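Local coordinates for rutinosidase (Aspergillus niger, PDB 6I1A), which hydrolyses glycosidic bonds as a secreted family 5 glycoside hydrolase, a rutinosidase that is also classed as an exo-1,3-beta-glucanase, at residues Trp157-Ile171 with Thr212-Val226. Sequence-based numbering, arbitrary orientation. Where two conformers were deposited one is given.
Sequences WFYNETHFNYSMQVI and TDHGAAWVLKYIRAV. Unlike the reference sequence in segment 157-171: His-163 (reference Asn). With NAG (2-acetamido-2-deoxy-beta-D-glucopyranose), chain D; NAG (2-acetamido-2-deoxy-beta-D-glucopyranose), chain E.
Helices 161-171 and 213-226 run roughly parallel, crossing at -33° with their axes 10.9 Å apart at closest approach, and the type II turn Trp-157 to Asn-160 that leads into the first lies over Trp-218 of the second. The indole of Trp-218 carries this turn on one face: Tyr-159 CA sits almost directly above the centre of its six-membered ring, 3.4 Å from the centroid, a CH-pi contact. Its five-membered edge, led by CD1, meets the face of the Trp-157 six-membered ring with the planes at 84°. Trp-157 in turn drives its own edge into the face of Tyr-222, CZ2 lying 3.6 Å from Tyr-222 CG, and the edge of Tyr-222 points at the face of Phe-164, a run of T-shaped pairs. The rotation of Trp-157 is fixed by its NE1, which donates within the ring plane to Ser-167 OG at 3.0 Å, while Ser-167 OG donates to His-163 O. A water accepts from Trp-218 NE1 (2.9 Å) and donates to Trp-157 O (2.8 Å), bridging the two segments. The two helices are neighbours on the outside of the TIM barrel typical of family 5, helix 161-179 following strand 131-136 and helix 213-233 following strand 187-190. Knobs-into-holes packing joins them: Phe-164, its CG anti to the backbone N (chi1 -171°), enters between Trp-218, Lys-221, Tyr-222 and Ala-225, with Lys-221 CE over one ring face. Tyr-222 fills the reciprocal hole of Phe-164, Ser-167, Met-168 and Ile-171, and its hydroxyl is hydrogen-bonded to Pro-191 O. The folded side chain of Met-168 brings SD to 4.0 Å from Tyr-222 CE1, an oblique Met-aromatic contact. Asn-160, the N-cap, and Asn-165 bear N-linked NAG.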
loop_
_atom_site.group_PDB
_atom_site.type_symbol
_atom_site.label_atom_id
_atom_site.label_comp_id
_atom_site.label_asym_id
_atom_site.label_seq_id
_atom_site.Cartn_x
_atom_site.Cartn_y
_atom_site.Cartn_z
ATOM N N TRP A 157 -23.257 -4.970 -12.203
ATOM C CA TRP A 157 -23.295 -6.365 -11.734
ATOM C C TRP A 157 -23.594 -6.473 -10.233
ATOM O O TRP A 157 -24.308 -7.383 -9.791
ATOM C CB TRP A 157 -21.975 -7.021 -12.066
ATOM C CG TRP A 157 -21.816 -8.448 -11.640
ATOM C CD1 TRP A 157 -22.160 -9.538 -12.378
ATOM C CD2 TRP A 157 -21.150 -8.925 -10.469
ATOM N NE1 TRP A 157 -21.808 -10.677 -11.707
ATOM C CE2 TRP A 157 -21.136 -10.338 -10.550
ATOM C CE3 TRP A 157 -20.520 -8.333 -9.381
ATOM C CZ2 TRP A 157 -20.613 -11.164 -9.563
ATOM C CZ3 TRP A 157 -19.942 -9.151 -8.427
ATOM C CH2 TRP A 157 -19.940 -10.533 -8.530
ATOM N N PHE A 158 -23.009 -5.584 -9.427
ATOM C CA PHE A 158 -23.131 -5.664 -7.981
ATOM C C PHE A 158 -24.605 -5.577 -7.534
ATOM O O PHE A 158 -25.324 -4.648 -7.965
ATOM C CB PHE A 158 -22.332 -4.567 -7.269
ATOM C CG PHE A 158 -20.842 -4.800 -7.378
ATOM C CD1 PHE A 158 -20.207 -5.565 -6.424
ATOM C CD2 PHE A 158 -20.103 -4.191 -8.373
ATOM C CE1 PHE A 158 -18.851 -5.857 -6.550
ATOM C CE2 PHE A 158 -18.732 -4.431 -8.457
ATOM C CZ PHE A 158 -18.124 -5.245 -7.529
ATOM N N TYR A 159 -24.989 -6.492 -6.650
ATOM C CA TYR A 159 -26.294 -6.512 -5.910
ATOM C C TYR A 159 -27.469 -6.685 -6.882
ATOM O O TYR A 159 -28.619 -6.366 -6.509
ATOM C CB TYR A 159 -26.489 -5.214 -5.123
ATOM C CG TYR A 159 -25.238 -4.697 -4.455
ATOM C CD1 TYR A 159 -24.530 -5.479 -3.572
ATOM C CD2 TYR A 159 -24.764 -3.428 -4.723
ATOM C CE1 TYR A 159 -23.371 -5.014 -2.958
ATOM C CE2 TYR A 159 -23.610 -2.933 -4.129
ATOM C CZ TYR A 159 -22.889 -3.746 -3.273
ATOM O OH TYR A 159 -21.728 -3.235 -2.732
ATOM N N ASN A 160 -27.224 -7.176 -8.087
ATOM C CA ASN A 160 -28.261 -7.248 -9.129
ATOM C C ASN A 160 -28.534 -8.706 -9.480
ATOM O O ASN A 160 -27.660 -9.412 -10.027
ATOM C CB ASN A 160 -27.870 -6.362 -10.291
ATOM C CG ASN A 160 -28.849 -6.386 -11.448
ATOM O OD1 ASN A 160 -29.242 -7.450 -11.961
ATOM N ND2 ASN A 160 -29.217 -5.174 -11.857
ATOM N N GLU A 161 -29.771 -9.181 -9.223
ATOM C CA GLU A 161 -30.095 -10.597 -9.436
ATOM C C GLU A 161 -30.194 -10.954 -10.906
ATOM O O GLU A 161 -29.958 -12.134 -11.237
ATOM C CB GLU A 161 -31.440 -10.919 -8.781
ATOM C CG GLU A 161 -31.753 -12.396 -8.691
ATOM C CD GLU A 161 -32.990 -12.604 -7.808
ATOM O OE1 GLU A 161 -32.820 -12.478 -6.562
ATOM O OE2 GLU A 161 -34.096 -12.765 -8.354
ATOM N N THR A 162 -30.559 -10.027 -11.775
ATOM C CA THR A 162 -30.546 -10.311 -13.226
ATOM C C THR A 162 -29.131 -10.674 -13.666
ATOM O O THR A 162 -28.871 -11.730 -14.296
ATOM C CB THR A 162 -30.984 -9.099 -14.061
ATOM O OG1 THR A 162 -32.275 -8.673 -13.624
ATOM C CG2 THR A 162 -30.958 -9.311 -15.563
ATOM N N HIS A 163 -28.175 -9.798 -13.332
ATOM C CA HIS A 163 -26.767 -10.033 -13.744
ATOM C C HIS A 163 -26.177 -11.230 -13.013
ATOM O O HIS A 163 -25.371 -11.987 -13.619
ATOM C CB HIS A 163 -25.934 -8.770 -13.516
ATOM C CG HIS A 163 -26.399 -7.619 -14.329
ATOM N ND1 HIS A 163 -26.747 -7.741 -15.655
ATOM C CD2 HIS A 163 -26.556 -6.316 -13.971
ATOM C CE1 HIS A 163 -27.060 -6.508 -16.090
ATOM N NE2 HIS A 163 -26.939 -5.610 -15.094
ATOM N N PHE A 164 -26.594 -11.498 -11.779
ATOM C CA PHE A 164 -26.157 -12.699 -11.031
ATOM C C PHE A 164 -26.564 -13.945 -11.812
ATOM O O PHE A 164 -25.788 -14.861 -12.053
ATOM C CB PHE A 164 -26.688 -12.659 -9.610
ATOM C CG PHE A 164 -26.118 -13.716 -8.717
ATOM C CD1 PHE A 164 -26.551 -15.031 -8.752
ATOM C CD2 PHE A 164 -25.092 -13.369 -7.846
ATOM C CE1 PHE A 164 -25.969 -15.963 -7.912
ATOM C CE2 PHE A 164 -24.551 -14.302 -6.996
ATOM C CZ PHE A 164 -24.998 -15.590 -7.046
ATOM N N ASN A 165 -27.828 -13.985 -12.206
ATOM C CA ASN A 165 -28.417 -15.159 -12.872
ATOM C C ASN A 165 -27.725 -15.409 -14.221
ATOM O O ASN A 165 -27.373 -16.523 -14.564
ATOM C CB ASN A 165 -29.909 -14.930 -13.164
ATOM C CG ASN A 165 -30.764 -15.185 -11.956
ATOM O OD1 ASN A 165 -30.297 -15.489 -10.860
ATOM N ND2 ASN A 165 -32.078 -15.089 -12.185
ATOM N N TYR A 166 -27.480 -14.342 -14.992
ATOM C CA TYR A 166 -26.831 -14.540 -16.313
ATOM C C TYR A 166 -25.329 -14.861 -16.125
ATOM O O TYR A 166 -24.776 -15.624 -16.895
ATOM C CB TYR A 166 -27.046 -13.352 -17.231
ATOM C CG TYR A 166 -28.461 -13.272 -17.771
ATOM C CD1 TYR A 166 -28.997 -14.268 -18.560
ATOM C CD2 TYR A 166 -29.225 -12.185 -17.484
ATOM C CE1 TYR A 166 -30.288 -14.144 -19.087
ATOM C CE2 TYR A 166 -30.492 -12.036 -17.995
ATOM C CZ TYR A 166 -31.031 -13.025 -18.775
ATOM O OH TYR A 166 -32.316 -12.795 -19.264
ATOM N N SER A 167 -24.718 -14.414 -15.028
ATOM C CA SER A 167 -23.359 -14.855 -14.675
ATOM C C SER A 167 -23.315 -16.359 -14.433
ATOM O O SER A 167 -22.374 -17.069 -14.877
ATOM C CB SER A 167 -22.773 -14.099 -13.494
ATOM O OG SER A 167 -22.728 -12.688 -13.694
ATOM N N MET A 168 -24.322 -16.887 -13.716
ATOM C CA MET A 168 -24.355 -18.313 -13.472
ATOM C C MET A 168 -24.620 -19.061 -14.766
ATOM O O MET A 168 -24.073 -20.139 -14.946
ATOM C CB MET A 168 -25.437 -18.607 -12.431
ATOM C CG MET A 168 -25.075 -18.111 -11.017
ATOM S SD MET A 168 -23.470 -18.546 -10.399
ATOM C CE MET A 168 -23.602 -20.323 -10.345
ATOM N N GLN A 169 -25.381 -18.495 -15.673
ATOM C CA GLN A 169 -25.561 -19.105 -17.014
ATOM C C GLN A 169 -24.237 -19.182 -17.758
ATOM O O GLN A 169 -23.896 -20.215 -18.397
ATOM C CB GLN A 169 -26.632 -18.358 -17.815
ATOM C CG GLN A 169 -28.027 -18.580 -17.246
ATOM C CD GLN A 169 -29.073 -17.939 -18.116
ATOM O OE1 GLN A 169 -28.947 -17.894 -19.316
ATOM N NE2 GLN A 169 -30.118 -17.472 -17.468
ATOM N N VAL A 170 -23.424 -18.137 -17.638
ATOM C CA VAL A 170 -22.074 -18.147 -18.286
ATOM C C VAL A 170 -21.257 -19.278 -17.694
ATOM O O VAL A 170 -20.610 -20.056 -18.441
ATOM C CB VAL A 170 -21.399 -16.787 -18.022
ATOM C CG1 VAL A 170 -19.883 -16.839 -18.318
ATOM C CG2 VAL A 170 -22.063 -15.674 -18.814
ATOM N N ILE A 171 -21.253 -19.402 -16.381
ATOM C CA ILE A 171 -20.478 -20.434 -15.696
ATOM C C ILE A 171 -20.974 -21.806 -16.095
ATOM O O ILE A 171 -20.139 -22.711 -16.303
ATOM C CB ILE A 171 -20.485 -20.208 -14.194
ATOM C CG1 ILE A 171 -19.751 -18.923 -13.787
ATOM C CG2 ILE A 171 -19.988 -21.433 -13.466
ATOM C CD1 ILE A 171 -18.506 -18.564 -14.503
ATOM N N THR A 212 -15.197 -2.571 -1.365
ATOM C CA THR A 212 -15.783 -2.379 -0.015
ATOM C C THR A 212 -16.233 -3.711 0.583
ATOM O O THR A 212 -16.355 -4.711 -0.113
ATOM C CB THR A 212 -16.962 -1.406 -0.006
ATOM O OG1 THR A 212 -18.088 -2.056 -0.621
ATOM C CG2 THR A 212 -16.646 -0.135 -0.748
ATOM N N ASP A 213 -16.465 -3.747 1.907
ATOM C CA ASP A 213 -17.014 -4.958 2.532
ATOM C C ASP A 213 -18.375 -5.309 1.932
ATOM O O ASP A 213 -18.663 -6.507 1.738
ATOM C CB ASP A 213 -17.136 -4.773 4.056
ATOM C CG ASP A 213 -15.844 -5.038 4.842
ATOM O OD1 ASP A 213 -14.849 -5.715 4.351
ATOM O OD2 ASP A 213 -15.815 -4.567 5.991
ATOM N N HIS A 214 -19.196 -4.321 1.604
ATOM C CA HIS A 214 -20.507 -4.565 0.976
ATOM C C HIS A 214 -20.293 -5.251 -0.393
ATOM O O HIS A 214 -20.970 -6.234 -0.705
ATOM C CB HIS A 214 -21.195 -3.213 0.820
ATOM C CG HIS A 214 -22.614 -3.213 0.414
ATOM N ND1 HIS A 214 -23.047 -2.565 -0.750
ATOM C CD2 HIS A 214 -23.719 -3.704 1.022
ATOM C CE1 HIS A 214 -24.366 -2.681 -0.838
ATOM N NE2 HIS A 214 -24.801 -3.422 0.207
ATOM N N GLY A 215 -19.422 -4.690 -1.234
ATOM C CA GLY A 215 -19.137 -5.324 -2.520
ATOM C C GLY A 215 -18.532 -6.683 -2.340
ATOM O O GLY A 215 -18.866 -7.592 -3.100
ATOM N N ALA A 216 -17.634 -6.848 -1.376
ATOM C CA ALA A 216 -16.999 -8.144 -1.114
ATOM C C ALA A 216 -18.024 -9.201 -0.713
ATOM O O ALA A 216 -17.895 -10.391 -1.115
ATOM C CB ALA A 216 -15.976 -8.011 -0.046
ATOM N N ALA A 217 -19.094 -8.834 -0.012
ATOM C CA ALA A 217 -20.148 -9.800 0.356
ATOM C C ALA A 217 -20.855 -10.290 -0.906
ATOM O O ALA A 217 -21.231 -11.486 -0.960
ATOM C CB ALA A 217 -21.134 -9.151 1.337
ATOM N N TRP A 218 -21.081 -9.433 -1.897
ATOM C CA TRP A 218 -21.756 -9.865 -3.131
ATOM C C TRP A 218 -20.790 -10.789 -3.883
ATOM O O TRP A 218 -21.196 -11.792 -4.448
ATOM C CB TRP A 218 -22.213 -8.666 -3.970
ATOM C CG TRP A 218 -23.133 -9.077 -5.040
ATOM C CD1 TRP A 218 -22.844 -9.281 -6.351
ATOM C CD2 TRP A 218 -24.512 -9.421 -4.880
ATOM N NE1 TRP A 218 -23.953 -9.681 -7.030
ATOM C CE2 TRP A 218 -25.003 -9.776 -6.154
ATOM C CE3 TRP A 218 -25.403 -9.381 -3.804
ATOM C CZ2 TRP A 218 -26.316 -10.147 -6.389
ATOM C CZ3 TRP A 218 -26.703 -9.743 -4.051
ATOM C CH2 TRP A 218 -27.157 -10.111 -5.312
ATOM N N VAL A 219 -19.507 -10.412 -3.961
ATOM C CA VAL A 219 -18.536 -11.295 -4.627
ATOM C C VAL A 219 -18.558 -12.657 -3.941
ATOM O O VAL A 219 -18.492 -13.695 -4.632
ATOM C CB VAL A 219 -17.131 -10.670 -4.603
ATOM C CG1 VAL A 219 -16.104 -11.684 -5.061
ATOM C CG2 VAL A 219 -17.109 -9.404 -5.459
ATOM N N LEU A 220 -18.565 -12.708 -2.592
ATOM C CA LEU A 220 -18.569 -13.994 -1.871
ATOM C C LEU A 220 -19.818 -14.820 -2.178
ATOM O O LEU A 220 -19.714 -16.019 -2.379
ATOM C CB LEU A 220 -18.407 -13.739 -0.376
ATOM C CG LEU A 220 -18.390 -14.992 0.497
ATOM C CD1 LEU A 220 -17.250 -15.892 0.101
ATOM C CD2 LEU A 220 -18.276 -14.605 1.948
ATOM N N LYS A 221 -20.970 -14.178 -2.254
ATOM C CA LYS A 221 -22.216 -14.869 -2.632
ATOM C C LYS A 221 -22.008 -15.547 -3.984
ATOM O O LYS A 221 -22.405 -16.693 -4.197
ATOM C CB LYS A 221 -23.368 -13.852 -2.661
ATOM C CG LYS A 221 -24.693 -14.373 -3.158
ATOM C CD LYS A 221 -25.699 -13.242 -3.389
ATOM C CE LYS A 221 -26.927 -13.663 -4.178
ATOM N NZ LYS A 221 -27.702 -14.619 -3.361
ATOM N N TYR A 222 -21.419 -14.809 -4.934
ATOM C CA TYR A 222 -21.219 -15.339 -6.297
ATOM C C TYR A 222 -20.223 -16.483 -6.272
ATOM O O TYR A 222 -20.479 -17.543 -6.870
ATOM C CB TYR A 222 -20.744 -14.214 -7.207
ATOM C CG TYR A 222 -20.347 -14.661 -8.575
ATOM C CD1 TYR A 222 -21.250 -15.195 -9.454
ATOM C CD2 TYR A 222 -19.007 -14.574 -8.995
ATOM C CE1 TYR A 222 -20.865 -15.567 -10.735
ATOM C CE2 TYR A 222 -18.612 -14.983 -10.267
ATOM C CZ TYR A 222 -19.543 -15.472 -11.153
ATOM O OH TYR A 222 -19.208 -15.830 -12.415
ATOM N N ILE A 223 -19.072 -16.304 -5.625
ATOM C CA ILE A 223 -18.058 -17.388 -5.638
ATOM C C ILE A 223 -18.605 -18.652 -4.943
ATOM O O ILE A 223 -18.359 -19.774 -5.396
ATOM C CB ILE A 223 -16.736 -16.940 -5.031
ATOM C CG1 ILE A 223 -16.138 -15.737 -5.796
ATOM C CG2 ILE A 223 -15.774 -18.129 -5.000
ATOM C CD1 ILE A 223 -15.777 -16.054 -7.236
ATOM N N ARG A 224 -19.323 -18.473 -3.869
ATOM C CA ARG A 224 -19.956 -19.638 -3.193
ATOM C C ARG A 224 -20.922 -20.315 -4.160
ATOM O O ARG A 224 -20.948 -21.565 -4.189
ATOM C CB ARG A 224 -20.665 -19.173 -1.922
ATOM C CG ARG A 224 -19.723 -18.936 -0.773
ATOM C CD ARG A 224 -20.461 -18.463 0.467
ATOM N NE ARG A 224 -19.569 -18.585 1.613
ATOM C CZ ARG A 224 -19.657 -17.892 2.730
ATOM N NH1 ARG A 224 -18.752 -18.091 3.690
ATOM N NH2 ARG A 224 -20.647 -17.012 2.930
ATOM N N ALA A 225 -21.714 -19.573 -4.912
ATOM C CA ALA A 225 -22.611 -20.193 -5.884
ATOM C C ALA A 225 -21.857 -20.943 -6.986
ATOM O O ALA A 225 -22.286 -22.031 -7.452
ATOM C CB ALA A 225 -23.537 -19.188 -6.471
ATOM N N VAL A 226 -20.752 -20.351 -7.472
ATOM C CA VAL A 226 -19.950 -21.011 -8.517
ATOM C C VAL A 226 -19.308 -22.302 -7.965
ATOM O O VAL A 226 -19.345 -23.320 -8.623
ATOM C CB VAL A 226 -18.866 -20.059 -9.069
ATOM C CG1 VAL A 226 -17.903 -20.877 -9.938
ATOM C CG2 VAL A 226 -19.523 -18.909 -9.815
HETATM C C1 NAG D . -30.007 -5.043 -13.078
HETATM C C2 NAG D . -31.508 -4.813 -12.959
HETATM C C3 NAG D . -32.022 -4.583 -14.388
HETATM C C4 NAG D . -31.277 -3.448 -15.021
HETATM C C5 NAG D . -29.761 -3.662 -15.073
HETATM C C6 NAG D . -28.977 -2.424 -15.526
HETATM C C7 NAG D . -32.744 -5.890 -11.177
HETATM C C8 NAG D . -33.355 -7.186 -10.767
HETATM N N2 NAG D . -32.169 -5.925 -12.357
HETATM O O3 NAG D . -33.419 -4.146 -14.298
HETATM O O4 NAG D . -31.678 -3.308 -16.419
HETATM O O5 NAG D . -29.347 -3.961 -13.733
HETATM O O6 NAG D . -27.642 -2.879 -15.779
HETATM O O7 NAG D . -32.771 -4.849 -10.509
HETATM C C1 NAG E . -33.058 -15.477 -11.181
HETATM C C2 NAG E . -34.404 -14.751 -11.438
HETATM C C3 NAG E . -35.436 -15.383 -10.472
HETATM C C4 NAG E . -35.474 -16.877 -10.554
HETATM C C5 NAG E . -34.060 -17.414 -10.356
HETATM C C6 NAG E . -34.020 -18.909 -10.443
HETATM C C7 NAG E . -34.277 -12.402 -12.059
HETATM C C8 NAG E . -34.129 -11.020 -11.542
HETATM N N2 NAG E . -34.280 -13.365 -11.133
HETATM O O3 NAG E . -36.747 -14.769 -10.650
HETATM O O4 NAG E . -36.306 -17.355 -9.415
HETATM O O5 NAG E . -33.256 -16.878 -11.428
HETATM O O6 NAG E . -34.515 -19.272 -11.706
HETATM O O7 NAG E . -34.328 -12.642 -13.288
HETATM O O HOH W 1 -24.408 -10.151 -9.856
#